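Long-range contacts in PKS_KS domain-containing protein (Photorhabdus luminescens subsp. laumondii, PDB 6SMO), which probably acts as a 3-oxoacyl-[acyl-carrier-protein] synthase extending acyl or polyketide chains, and holds a polyketone ligand in its pocket: residues G357-S362 against D405-P410; L90-K95 against M137-L142. All coordinates share one frame; numbering follows the deposited sequence.

Interaction 1: G357-S362 against D405-P410; sequences GIPINS and DLDYIP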
ATOM      1  N   GLY B 357       0.383 -13.006 -31.372  1.00 44.75           N
ATOM      2  CA  GLY B 357      -0.163 -11.942 -32.241  1.00 43.84           C
ATOM      3  C   GLY B 357      -0.369 -10.627 -31.508  1.00 42.46           C
ATOM      4  O   GLY B 357      -0.232  -9.570 -32.154  1.00 41.91           O
ATOM      5  N   ILE B 358      -0.680 -10.687 -30.209  1.00 41.41           N
ATOM      6  CA  ILE B 358      -1.172  -9.535 -29.393  1.00 40.30           C
ATOM      7  C   ILE B 358      -0.025  -8.557 -29.144  1.00 39.65           C
ATOM      8  O   ILE B 358       0.994  -8.936 -28.568  1.00 39.81           O
ATOM      9  CB  ILE B 358      -1.802 -10.031 -28.076  1.00 40.54           C
ATOM     10  CG1 ILE B 358      -3.028 -10.911 -28.339  1.00 40.95           C
ATOM     11  CG2 ILE B 358      -2.136  -8.863 -27.159  1.00 40.55           C
ATOM     12  CD1 ILE B 358      -3.446 -11.757 -27.160  1.00 41.35           C
ATOM     13  N   PRO B 359      -0.152  -7.278 -29.569  1.00 38.49           N
ATOM     14  CA  PRO B 359       0.804  -6.236 -29.187  1.00 38.02           C
ATOM     15  C   PRO B 359       0.829  -6.002 -27.668  1.00 37.25           C
ATOM     16  O   PRO B 359      -0.217  -5.752 -27.094  1.00 37.04           O
ATOM     17  CB  PRO B 359       0.307  -4.979 -29.925  1.00 38.18           C
ATOM     18  CG  PRO B 359      -0.560  -5.513 -31.045  1.00 38.50           C
ATOM     19  CD  PRO B 359      -1.187  -6.769 -30.481  1.00 38.66           C
ATOM     20  N   ILE B 360       2.018  -6.107 -27.064  1.00 36.39           N
ATOM     21  CA  ILE B 360       2.279  -5.881 -25.610  1.00 35.91           C
ATOM     22  C   ILE B 360       3.348  -4.789 -25.494  1.00 35.62           C
ATOM     23  O   ILE B 360       4.355  -4.896 -26.209  1.00 36.32           O
ATOM     24  CB  ILE B 360       2.726  -7.190 -24.925  1.00 35.96           C
ATOM     25  CG1 ILE B 360       1.752  -8.343 -25.190  1.00 36.25           C
ATOM     26  CG2 ILE B 360       2.946  -6.978 -23.435  1.00 35.72           C
ATOM     27  CD1 ILE B 360       2.382  -9.712 -25.095  1.00 36.49           C
ATOM     28  N   ASN B 361       3.150  -3.781 -24.639  1.00 34.83           N
ATOM     29  CA  ASN B 361       4.122  -2.664 -24.474  1.00 34.58           C
ATOM     30  C   ASN B 361       4.331  -2.339 -22.991  1.00 34.45           C
ATOM     31  O   ASN B 361       3.523  -2.783 -22.152  1.00 34.78           O
ATOM     32  CB  ASN B 361       3.707  -1.413 -25.255  1.00 34.22           C
ATOM     33  CG  ASN B 361       2.335  -0.885 -24.889  1.00 33.92           C
ATOM     34  OD1 ASN B 361       1.687  -1.390 -23.975  1.00 33.49           O
ATOM     35  ND2 ASN B 361       1.883   0.134 -25.601  1.00 33.79           N
ATOM     36  N   SER B 362       5.403  -1.592 -22.709  1.00 34.12           N
ATOM     37  CA  SER B 362       5.756  -1.020 -21.384  1.00 33.65           C
ATOM     38  C   SER B 362       6.100   0.463 -21.561  1.00 33.65           C
ATOM     39  O   SER B 362       6.987   0.763 -22.383  1.00 34.01           O
ATOM     40  CB  SER B 362       6.899  -1.775 -20.759  1.00 33.70           C
ATOM     41  OG  SER B 362       7.282  -1.186 -19.525  1.00 33.33           O
ATOM     42  N   ASP B 405       9.607 -13.821 -26.130  1.00 45.87           N
ATOM     43  CA  ASP B 405       9.467 -13.996 -27.603  1.00 45.60           C
ATOM     44  C   ASP B 405       8.033 -13.668 -28.047  1.00 45.06           C
ATOM     45  O   ASP B 405       7.548 -14.321 -28.992  1.00 45.53           O
ATOM     46  CB  ASP B 405       9.887 -15.408 -28.025  1.00 45.83           C
ATOM     47  CG  ASP B 405       9.055 -16.522 -27.409  1.00 45.65           C
ATOM     48  OD1 ASP B 405       8.530 -16.317 -26.295  1.00 44.65           O
ATOM     49  OD2 ASP B 405       8.937 -17.586 -28.049  1.00 45.91           O
ATOM     50  N   LEU B 406       7.392 -12.684 -27.406  1.00 44.46           N
ATOM     51  CA  LEU B 406       6.073 -12.128 -27.821  1.00 44.01           C
ATOM     52  C   LEU B 406       6.308 -10.826 -28.597  1.00 42.52           C
ATOM     53  O   LEU B 406       7.465 -10.368 -28.648  1.00 43.39           O
ATOM     54  CB  LEU B 406       5.204 -11.883 -26.583  1.00 44.28           C
ATOM     55  CG  LEU B 406       4.825 -13.126 -25.776  1.00 44.87           C
ATOM     56  CD1 LEU B 406       4.312 -12.741 -24.396  1.00 44.83           C
ATOM     57  CD2 LEU B 406       3.790 -13.963 -26.513  1.00 45.32           C
ATOM     58  N   ASP B 407       5.246 -10.260 -29.181  1.00 41.46           N
ATOM     59  CA  ASP B 407       5.275  -8.955 -29.896  1.00 40.46           C
ATOM     60  C   ASP B 407       5.289  -7.836 -28.849  1.00 39.74           C
ATOM     61  O   ASP B 407       4.274  -7.682 -28.143  1.00 39.89           O
ATOM     62  CB  ASP B 407       4.088  -8.828 -30.858  1.00 39.92           C
ATOM     63  CG  ASP B 407       4.081  -7.558 -31.695  1.00 39.61           C
ATOM     64  OD1 ASP B 407       5.016  -6.743 -31.546  1.00 39.06           O
ATOM     65  OD2 ASP B 407       3.138  -7.394 -32.495  1.00 39.04           O
ATOM     66  N   TYR B 408       6.397  -7.091 -28.753  1.00 39.28           N
ATOM     67  CA  TYR B 408       6.616  -6.022 -27.742  1.00 38.92           C
ATOM     68  C   TYR B 408       6.621  -4.635 -28.400  1.00 39.58           C
ATOM     69  O   TYR B 408       6.906  -3.650 -27.686  1.00 39.49           O
ATOM     70  CB  TYR B 408       7.906  -6.282 -26.961  1.00 38.59           C
ATOM     71  CG  TYR B 408       7.907  -7.586 -26.206  1.00 37.87           C
ATOM     72  CD1 TYR B 408       6.967  -7.840 -25.220  1.00 37.30           C
ATOM     73  CD2 TYR B 408       8.841  -8.572 -26.481  1.00 37.70           C
ATOM     74  CE1 TYR B 408       6.953  -9.041 -24.527  1.00 37.45           C
ATOM     75  CE2 TYR B 408       8.841  -9.776 -25.797  1.00 37.78           C
ATOM     76  CZ  TYR B 408       7.896 -10.012 -24.814  1.00 37.78           C
ATOM     77  OH  TYR B 408       7.891 -11.196 -24.137  1.00 38.00           O
ATOM     78  N   ILE B 409       6.302  -4.553 -29.698  1.00 40.37           N
ATOM     79  CA  ILE B 409       6.160  -3.275 -30.460  1.00 40.75           C
ATOM     80  C   ILE B 409       7.443  -2.463 -30.289  1.00 41.25           C
ATOM     81  O   ILE B 409       7.424  -1.381 -29.704  1.00 41.22           O
ATOM     82  CB  ILE B 409       4.917  -2.492 -29.984  1.00 40.61           C
ATOM     83  CG1 ILE B 409       3.711  -3.406 -29.745  1.00 40.54           C
ATOM     84  CG2 ILE B 409       4.578  -1.366 -30.950  1.00 40.69           C
ATOM     85  CD1 ILE B 409       2.869  -2.987 -28.568  1.00 40.36           C
ATOM     86  N   PRO B 410       8.600  -2.963 -30.780  1.00 41.68           N
ATOM     87  CA  PRO B 410       9.889  -2.334 -30.492  1.00 41.65           C
ATOM     88  C   PRO B 410      10.153  -1.045 -31.288  1.00 41.92           C
ATOM     89  O   PRO B 410      10.088  -1.085 -32.504  1.00 42.33           O
ATOM     90  CB  PRO B 410      10.892  -3.431 -30.878  1.00 41.83           C
ATOM     91  CG  PRO B 410      10.202  -4.188 -31.993  1.00 41.86           C
ATOM     92  CD  PRO B 410       8.732  -4.159 -31.629  1.00 41.66           C
TER
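I360 gives its backbone N-H to the carbonyl oxygen of D407, N to O 3.0 Å, in the one hydrogen bond between G357-S362 and D405-P410. One residue further on, the CA of Y408 comes 3.0 Å from the O of I360 in a CA-H...O contact, and that oxygen also lies at the edge of the Y408 ring, near its plane. P359 and N361 use their backbones to pair with I329. The loop before strand 414-415 thus runs past the outermost strand within this chain of the large mixed sheet of the thiolase fold, on the edge of strand 360-361 away from strand 326-330.

A second polar element belongs to the loop itself. D407 folds it into an Asx turn: OD1 accepts the N-H of I409 over 3.1 Å from N to OD1, on the anti side of the carboxylate and 32° out of its plane.

Apolar contact comes from two isoleucines. The CD1 tip of I409 lies 3.5 Å from P359 CB and 3.8 Å from N361 CB. I360 has CG1 beside its own backbone N (chi1 -53°) and a nearly extended chi2, which carries CD1 out to L406 CD1, 3.7 Å away, the two side chains meeting at a slant. Outside the pair, the hydroxyl of Y408 bonds to S344 on helix 337-350 while its ring stacks on F251, and the ND2 of N361 is hydrogen-bonded with the hydroxyl of Y328, the backbone O of H392 and the carboxylate of E385.

Interaction 2: L90-K95 against M137-L142; sequences LKSERK and MEECLL
L90 and L142 meet methyl to methyl, CD1 to CD1 at 3.5 Å, with their side chains crossing at about a right angle. In both, CG sits beside the backbone N (chi1 -77° in L90), and each uses CD1 for the contact. The second methyl of L90, CD2, lies near the carboxylate of E138, 4.0 Å from OE2, again with the side chains roughly perpendicular.

E139 makes much of the rest, with its CG and one carboxylate oxygen packed against the loop. The CG, set by a chi1 of -174° opposite the backbone N, lies 4.3 Å from the C of K91; the bend at chi2 (-83°) then brings OE1 of E139 to 3.6 Å from the CB of S92. No polar bond joins the two segments. The glutamates are engaged instead beyond them: E139 OE1 forms a salt bridge with R143 in the next turn of the same helix, and E138 OE1 is hydrogen-bonded by H118 of the Ketoacyl_synth_N domain-containing chain, with a weak bond from L225 N besides.

The same H118 of that partner chain packs on both L90 and L142, so the leucine contact borders the interface between the two ketosynthase-family chains. Within this chain, the L90-S92 part of the loop lies along helix 134-144, which follows strand 123-128, and R94 is the N-cap residue of helix 95-111.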
ATOM      1  N   LEU B  90      19.715  19.115   0.259  1.00 76.67           N
ATOM      2  CA  LEU B  90      18.387  18.499   0.538  1.00 74.40           C
ATOM      3  C   LEU B  90      17.309  19.588   0.573  1.00 73.85           C
ATOM      4  O   LEU B  90      17.544  20.633   1.213  1.00 74.98           O
ATOM      5  CB  LEU B  90      18.446  17.746   1.871  1.00 74.07           C
ATOM      6  CG  LEU B  90      19.148  16.390   1.821  1.00 73.14           C
ATOM      7  CD1 LEU B  90      19.649  15.986   3.198  1.00 73.03           C
ATOM      8  CD2 LEU B  90      18.224  15.326   1.249  1.00 72.33           C
ATOM      9  N   LYS B  91      16.173  19.334  -0.085  1.00 72.49           N
ATOM     10  CA  LYS B  91      15.020  20.269  -0.190  1.00 71.13           C
ATOM     11  C   LYS B  91      13.714  19.494   0.031  1.00 66.97           C
ATOM     12  O   LYS B  91      13.566  18.407  -0.564  1.00 66.12           O
ATOM     13  CB  LYS B  91      15.015  20.953  -1.562  1.00 73.46           C
ATOM     14  CG  LYS B  91      16.141  21.953  -1.794  1.00 75.77           C
ATOM     15  CD  LYS B  91      16.216  22.463  -3.218  1.00 77.33           C
ATOM     16  CE  LYS B  91      16.849  21.470  -4.171  1.00 78.71           C
ATOM     17  NZ  LYS B  91      16.798  21.947  -5.573  1.00 79.34           N
ATOM     18  N   SER B  92      12.817  20.038   0.860  1.00 64.26           N
ATOM     19  CA  SER B  92      11.436  19.535   1.087  1.00 62.53           C
ATOM     20  C   SER B  92      10.478  20.266   0.138  1.00 60.25           C
ATOM     21  O   SER B  92       9.785  21.199   0.592  1.00 58.75           O
ATOM     22  CB  SER B  92      11.028  19.696   2.531  1.00 62.66           C
ATOM     23  OG  SER B  92      11.134  21.052   2.940  1.00 63.59           O
ATOM     24  N   GLU B  93      10.455  19.850  -1.133  1.00 59.16           N
ATOM     25  CA  GLU B  93       9.717  20.523  -2.238  1.00 58.57           C
ATOM     26  C   GLU B  93       8.235  20.127  -2.220  1.00 56.16           C
ATOM     27  O   GLU B  93       7.447  20.813  -2.900  1.00 55.30           O
ATOM     28  CB  GLU B  93      10.343  20.172  -3.591  1.00 59.95           C
ATOM     29  CG  GLU B  93      11.767  20.673  -3.755  1.00 61.62           C
ATOM     30  CD  GLU B  93      12.378  20.422  -5.125  1.00 62.93           C
ATOM     31  OE1 GLU B  93      11.680  20.648  -6.134  1.00 64.32           O
ATOM     32  OE2 GLU B  93      13.551  20.000  -5.179  1.00 63.91           O
ATOM     33  N   ARG B  94       7.875  19.063  -1.489  1.00 54.60           N
ATOM     34  CA  ARG B  94       6.484  18.546  -1.359  1.00 53.86           C
ATOM     35  C   ARG B  94       5.951  18.157  -2.746  1.00 51.13           C
ATOM     36  O   ARG B  94       4.795  18.509  -3.056  1.00 50.98           O
ATOM     37  CB  ARG B  94       5.582  19.592  -0.690  1.00 55.60           C
ATOM     38  CG  ARG B  94       5.846  19.797   0.795  1.00 57.75           C
ATOM     39  CD  ARG B  94       5.131  18.772   1.655  1.00 58.38           C
ATOM     40  NE  ARG B  94       4.974  19.216   3.036  1.00 60.17           N
ATOM     41  CZ  ARG B  94       5.920  19.170   3.974  1.00 60.86           C
ATOM     42  NH1 ARG B  94       7.126  18.697   3.699  1.00 60.60           N
ATOM     43  NH2 ARG B  94       5.653  19.601   5.194  1.00 61.41           N
ATOM     44  N   LYS B  95       6.764  17.452  -3.540  1.00 49.03           N
ATOM     45  CA  LYS B  95       6.442  17.044  -4.937  1.00 47.98           C
ATOM     46  C   LYS B  95       5.233  16.102  -4.943  1.00 45.57           C
ATOM     47  O   LYS B  95       4.372  16.262  -5.832  1.00 44.93           O
ATOM     48  CB  LYS B  95       7.644  16.357  -5.593  1.00 49.16           C
ATOM     49  CG  LYS B  95       8.729  17.291  -6.114  1.00 50.45           C
ATOM     50  CD  LYS B  95      10.078  16.612  -6.243  1.00 51.34           C
ATOM     51  CE  LYS B  95      10.867  17.049  -7.458  1.00 52.16           C
ATOM     52  NZ  LYS B  95      12.024  16.154  -7.703  1.00 52.33           N
ATOM     53  N   MET B 137      10.050  13.495   4.885  1.00 44.71           N
ATOM     54  CA  MET B 137      10.336  12.728   6.129  1.00 44.92           C
ATOM     55  C   MET B 137      11.853  12.570   6.300  1.00 46.18           C
ATOM     56  O   MET B 137      12.337  12.747   7.436  1.00 46.42           O
ATOM     57  CB  MET B 137       9.680  11.344   6.094  1.00 44.49           C
ATOM     58  CG  MET B 137       8.165  11.386   6.205  1.00 43.97           C
ATOM     59  SD  MET B 137       7.422   9.755   6.482  1.00 43.64           S
ATOM     60  CE  MET B 137       7.258   9.168   4.797  1.00 43.28           C
ATOM     61  N   GLU B 138      12.565  12.246   5.214  1.00 47.10           N
ATOM     62  CA  GLU B 138      14.044  12.069   5.186  1.00 48.41           C
ATOM     63  C   GLU B 138      14.721  13.408   5.506  1.00 49.89           C
ATOM     64  O   GLU B 138      15.632  13.418   6.360  1.00 50.01           O
ATOM     65  CB  GLU B 138      14.490  11.548   3.817  1.00 48.23           C
ATOM     66  CG  GLU B 138      15.986  11.304   3.705  1.00 48.61           C
ATOM     67  CD  GLU B 138      16.520  11.268   2.283  1.00 48.97           C
ATOM     68  OE1 GLU B 138      17.468  10.501   2.028  1.00 48.76           O
ATOM     69  OE2 GLU B 138      15.991  12.013   1.435  1.00 49.43           O
ATOM     70  N   GLU B 139      14.294  14.483   4.836  1.00 51.10           N
ATOM     71  CA  GLU B 139      14.843  15.859   4.984  1.00 52.13           C
ATOM     72  C   GLU B 139      14.645  16.336   6.429  1.00 53.14           C
ATOM     73  O   GLU B 139      15.576  16.963   6.972  1.00 53.32           O
ATOM     74  CB  GLU B 139      14.175  16.800   3.978  1.00 52.71           C
ATOM     75  CG  GLU B 139      14.764  18.201   3.958  1.00 53.20           C
ATOM     76  CD  GLU B 139      14.244  19.148   5.027  1.00 54.13           C
ATOM     77  OE1 GLU B 139      13.075  18.995   5.438  1.00 53.90           O
ATOM     78  OE2 GLU B 139      15.012  20.034   5.450  1.00 55.07           O
ATOM     79  N   CYS B 140      13.479  16.050   7.017  1.00 54.00           N
ATOM     80  CA  CYS B 140      13.115  16.387   8.422  1.00 54.45           C
ATOM     81  C   CYS B 140      14.072  15.683   9.393  1.00 55.30           C
ATOM     82  O   CYS B 140      14.570  16.356  10.314  1.00 55.61           O
ATOM     83  CB  CYS B 140      11.675  15.992   8.728  1.00 54.61           C
ATOM     84  SG  CYS B 140      11.225  16.180  10.473  1.00 54.45           S
ATOM     85  N   LEU B 141      14.314  14.384   9.179  1.00 55.43           N
ATOM     86  CA  LEU B 141      15.140  13.502  10.052  1.00 55.54           C
ATOM     87  C   LEU B 141      16.591  14.000  10.096  1.00 56.19           C
ATOM     88  O   LEU B 141      17.174  14.008  11.196  1.00 56.01           O
ATOM     89  CB  LEU B 141      15.059  12.065   9.522  1.00 54.89           C
ATOM     90  CG  LEU B 141      16.010  11.049  10.157  1.00 55.07           C
ATOM     91  CD1 LEU B 141      15.757  10.907  11.651  1.00 55.04           C
ATOM     92  CD2 LEU B 141      15.886   9.698   9.470  1.00 55.24           C
ATOM     93  N   LEU B 142      17.152  14.384   8.945  1.00 57.20           N
ATOM     94  CA  LEU B 142      18.577  14.792   8.802  1.00 58.58           C
ATOM     95  C   LEU B 142      18.776  16.225   9.314  1.00 60.15           C
ATOM     96  O   LEU B 142      19.882  16.521   9.807  1.00 60.64           O
ATOM     97  CB  LEU B 142      18.994  14.659   7.334  1.00 58.77           C
ATOM     98  CG  LEU B 142      19.130  13.224   6.830  1.00 58.90           C
ATOM     99  CD1 LEU B 142      19.172  13.184   5.312  1.00 59.39           C
ATOM    100  CD2 LEU B 142      20.363  12.554   7.417  1.00 59.22           C
TER

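Overall arrangement
The two contacts join different parts of one thiolase-like fold: interaction 1 sets a loop beside an outermost strand of the large sheet, interaction 2 a loop on a helix. They lie on opposite sides of the centre of the chain, with their centres 40 Å apart and nearest atoms about 22 Å apart, so neither touches the other. Interaction 2 has a side chain near the ligand without touching it: E138 is about 8 Å from the bound polyketone and weakly bonds the backbone of the pocket residue L225, while also meeting the partner chain. Interaction 1 touches no other protein chain of the assembly.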